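Local coordinates for melanin biosynthesis protein TyrA, putative (Shewanella oneidensis, PDB 2HAG) that binds heme b and is probably a peroxidase of the DyP type, at residues E164-G169 with I259-T264. Residues are numbered along the deposited sequence; the frame is centred on the assembly and turned at random.
Sequences EVALVG and ISTCRT
Arg263 lies across the C-terminal turn of helix 161-166, its side chain running extended from CG to NE past the carbonyl ends of Glu164, Val165 and Leu167. Arg263 N donates to Val165 O at 2.8 Å, with an N-H...O angle of 154° and the donor in the plane of that carbonyl, so a main-chain bond ties the chain leaving strand 253-262 to the last turn of the helix. Farther out, Arg263 CG packs 3.2 Å from Leu167 O, and Arg263 NE makes a weak, bent bond of 3.4 Å to the same Leu167 O. The Arg263 guanidinium then reaches Gly169, whose backbone N sits 4.0 Å above one face, toward the rim, and NH1 ends in a salt bridge with Glu171. In the C-terminal half of this DyP-type chain, the contact sets the end of helix 161-166 against the exit of strand 253-262, which runs between strands 179-188 and 238-250 of the antiparallel sheet. Buried Ala166 sets CB 3.6 Å from Thr261 OG1 and also touches Leu242. With chi1 at 74°, that OG1 stands between its own backbone N and carbonyl carbon, and it is hydrogen-bonded to Leu242 O. The Thr261 side chain lies about 7 Å from that of Arg243, which binds heme b. Ser179 OG bonds both Ala166 O and Cys262 N, bridging the two segments from the neighbouring strand. Cut back to an alanine, Arg263 would probably leave Glu171 without its cationic mate and the carbonyl of Leu167 without its weak donor. Beyond the helix, Val168 CG2 rests 3.8 Å from Arg263 O.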
ATOM      1  N   GLU A 164     -10.428   2.089 -29.946  1.00 63.26           N
ATOM      2  CA  GLU A 164      -9.895   1.750 -31.260  1.00 64.50           C
ATOM      3  C   GLU A 164      -8.499   1.140 -31.153  1.00 61.80           C
ATOM      4  O   GLU A 164      -8.170   0.179 -31.852  1.00 61.52           O
ATOM      5  CB  GLU A 164      -9.864   2.988 -32.156  1.00 67.43           C
ATOM      6  CG  GLU A 164     -11.238   3.412 -32.681  1.00 69.60           C
ATOM      7  CD  GLU A 164     -11.241   4.827 -33.243  1.00 69.98           C
ATOM      8  OE1 GLU A 164     -10.145   5.404 -33.426  1.00 70.84           O
ATOM      9  OE2 GLU A 164     -12.342   5.366 -33.494  1.00 72.30           O
ATOM     10  N   VAL A 165      -7.690   1.705 -30.268  1.00 58.52           N
ATOM     11  CA  VAL A 165      -6.339   1.217 -30.010  1.00 59.85           C
ATOM     12  C   VAL A 165      -6.325  -0.087 -29.182  1.00 60.06           C
ATOM     13  O   VAL A 165      -5.698  -1.083 -29.564  1.00 56.63           O
ATOM     14  CB  VAL A 165      -5.533   2.320 -29.275  1.00 63.59           C
ATOM     15  CG1 VAL A 165      -4.153   1.821 -28.821  1.00 63.28           C
ATOM     16  CG2 VAL A 165      -5.398   3.553 -30.177  1.00 64.18           C
ATOM     17  N   ALA A 166      -7.037  -0.073 -28.060  1.00 59.57           N
ATOM     18  CA  ALA A 166      -6.973  -1.149 -27.067  1.00 61.55           C
ATOM     19  C   ALA A 166      -7.711  -2.441 -27.446  1.00 63.87           C
ATOM     20  O   ALA A 166      -7.192  -3.541 -27.254  1.00 69.02           O
ATOM     21  CB  ALA A 166      -7.511  -0.640 -25.733  1.00 59.04           C
ATOM     22  N   LEU A 167      -8.929  -2.307 -27.957  1.00 61.83           N
ATOM     23  CA  LEU A 167      -9.827  -3.452 -28.079  1.00 59.43           C
ATOM     24  C   LEU A 167      -9.818  -4.146 -29.435  1.00 57.27           C
ATOM     25  O   LEU A 167      -9.932  -3.502 -30.482  1.00 53.10           O
ATOM     26  CB  LEU A 167     -11.262  -3.021 -27.812  1.00 56.72           C
ATOM     27  CG  LEU A 167     -11.576  -2.316 -26.513  1.00 57.42           C
ATOM     28  CD1 LEU A 167     -13.079  -2.109 -26.457  1.00 55.36           C
ATOM     29  CD2 LEU A 167     -11.059  -3.110 -25.304  1.00 59.00           C
ATOM     30  N   VAL A 168      -9.742  -5.473 -29.391  1.00 56.43           N
ATOM     31  CA  VAL A 168      -9.908  -6.289 -30.581  1.00 58.00           C
ATOM     32  C   VAL A 168     -11.221  -5.911 -31.275  1.00 60.08           C
ATOM     33  O   VAL A 168     -12.272  -5.781 -30.628  1.00 59.86           O
ATOM     34  CB  VAL A 168      -9.936  -7.796 -30.236  1.00 55.99           C
ATOM     35  CG1 VAL A 168     -10.272  -8.626 -31.464  1.00 57.02           C
ATOM     36  CG2 VAL A 168      -8.612  -8.240 -29.655  1.00 55.15           C
ATOM     37  N   GLY A 169     -11.152  -5.720 -32.587  1.00 60.15           N
ATOM     38  CA  GLY A 169     -12.349  -5.479 -33.392  1.00 62.61           C
ATOM     39  C   GLY A 169     -12.785  -6.727 -34.142  1.00 62.91           C
ATOM     40  O   GLY A 169     -12.500  -7.850 -33.728  1.00 65.06           O
ATOM     41  N   ILE A 259       1.710  -1.242 -17.709  1.00 56.36           N
ATOM     42  CA  ILE A 259       0.607  -2.041 -18.207  1.00 58.45           C
ATOM     43  C   ILE A 259       0.203  -1.565 -19.593  1.00 56.96           C
ATOM     44  O   ILE A 259      -0.232  -0.435 -19.762  1.00 53.71           O
ATOM     45  CB  ILE A 259      -0.596  -1.957 -17.272  1.00 60.87           C
ATOM     46  CG1 ILE A 259      -0.276  -2.630 -15.937  1.00 63.80           C
ATOM     47  CG2 ILE A 259      -1.778  -2.633 -17.890  1.00 60.61           C
ATOM     48  CD1 ILE A 259      -1.229  -2.246 -14.809  1.00 64.62           C
ATOM     49  N   SER A 260       0.369  -2.437 -20.584  1.00 59.04           N
ATOM     50  CA  SER A 260       0.005  -2.134 -21.963  1.00 59.42           C
ATOM     51  C   SER A 260      -1.270  -2.880 -22.304  1.00 61.02           C
ATOM     52  O   SER A 260      -1.419  -4.050 -21.947  1.00 64.99           O
ATOM     53  CB  SER A 260       1.120  -2.562 -22.921  1.00 58.41           C
ATOM     54  OG  SER A 260       0.679  -2.552 -24.267  1.00 57.36           O
ATOM     55  N   THR A 261      -2.193  -2.195 -22.971  1.00 59.26           N
ATOM     56  CA  THR A 261      -3.424  -2.813 -23.453  1.00 58.17           C
ATOM     57  C   THR A 261      -3.469  -2.482 -24.927  1.00 58.23           C
ATOM     58  O   THR A 261      -3.055  -1.392 -25.315  1.00 55.02           O
ATOM     59  CB  THR A 261      -4.692  -2.273 -22.729  1.00 57.14           C
ATOM     60  OG1 THR A 261      -5.005  -0.955 -23.189  1.00 53.79           O
ATOM     61  CG2 THR A 261      -4.487  -2.223 -21.221  1.00 59.62           C
ATOM     62  N   CYS A 262      -3.953  -3.404 -25.753  1.00 62.52           N
ATOM     63  CA  CYS A 262      -3.773  -3.250 -27.195  1.00 64.98           C
ATOM     64  C   CYS A 262      -4.530  -4.271 -28.050  1.00 61.21           C
ATOM     65  O   CYS A 262      -4.688  -5.425 -27.656  1.00 56.13           O
ATOM     66  CB  CYS A 262      -2.280  -3.363 -27.499  1.00 68.27           C
ATOM     67  SG  CYS A 262      -1.808  -2.798 -29.117  1.00 70.83           S
ATOM     68  N   ARG A 263      -4.994  -3.819 -29.216  1.00 59.46           N
ATOM     69  CA  ARG A 263      -5.572  -4.690 -30.252  1.00 60.62           C
ATOM     70  C   ARG A 263      -4.704  -5.883 -30.590  1.00 59.31           C
ATOM     71  O   ARG A 263      -5.189  -7.000 -30.672  1.00 54.22           O
ATOM     72  CB  ARG A 263      -5.709  -3.927 -31.555  1.00 62.76           C
ATOM     73  CG  ARG A 263      -7.012  -3.279 -31.747  1.00 67.35           C
ATOM     74  CD  ARG A 263      -7.230  -3.028 -33.208  1.00 70.54           C
ATOM     75  NE  ARG A 263      -8.580  -2.554 -33.432  1.00 71.55           N
ATOM     76  CZ  ARG A 263      -9.188  -2.567 -34.604  1.00 75.30           C
ATOM     77  NH1 ARG A 263      -8.565  -3.041 -35.674  1.00 81.39           N
ATOM     78  NH2 ARG A 263     -10.426  -2.107 -34.707  1.00 76.64           N
ATOM     79  N   THR A 264      -3.430  -5.605 -30.848  1.00 59.49           N
ATOM     80  CA  THR A 264      -2.434  -6.619 -31.155  1.00 56.86           C
ATOM     81  C   THR A 264      -1.352  -6.650 -30.076  1.00 58.88           C
ATOM     82  O   THR A 264      -1.049  -5.624 -29.461  1.00 60.84           O
ATOM     83  CB  THR A 264      -1.745  -6.339 -32.499  1.00 54.84           C
ATOM     84  OG1 THR A 264      -0.770  -7.353 -32.746  1.00 59.33           O
ATOM     85  CG2 THR A 264      -0.999  -5.022 -32.481  1.00 57.32           C
TER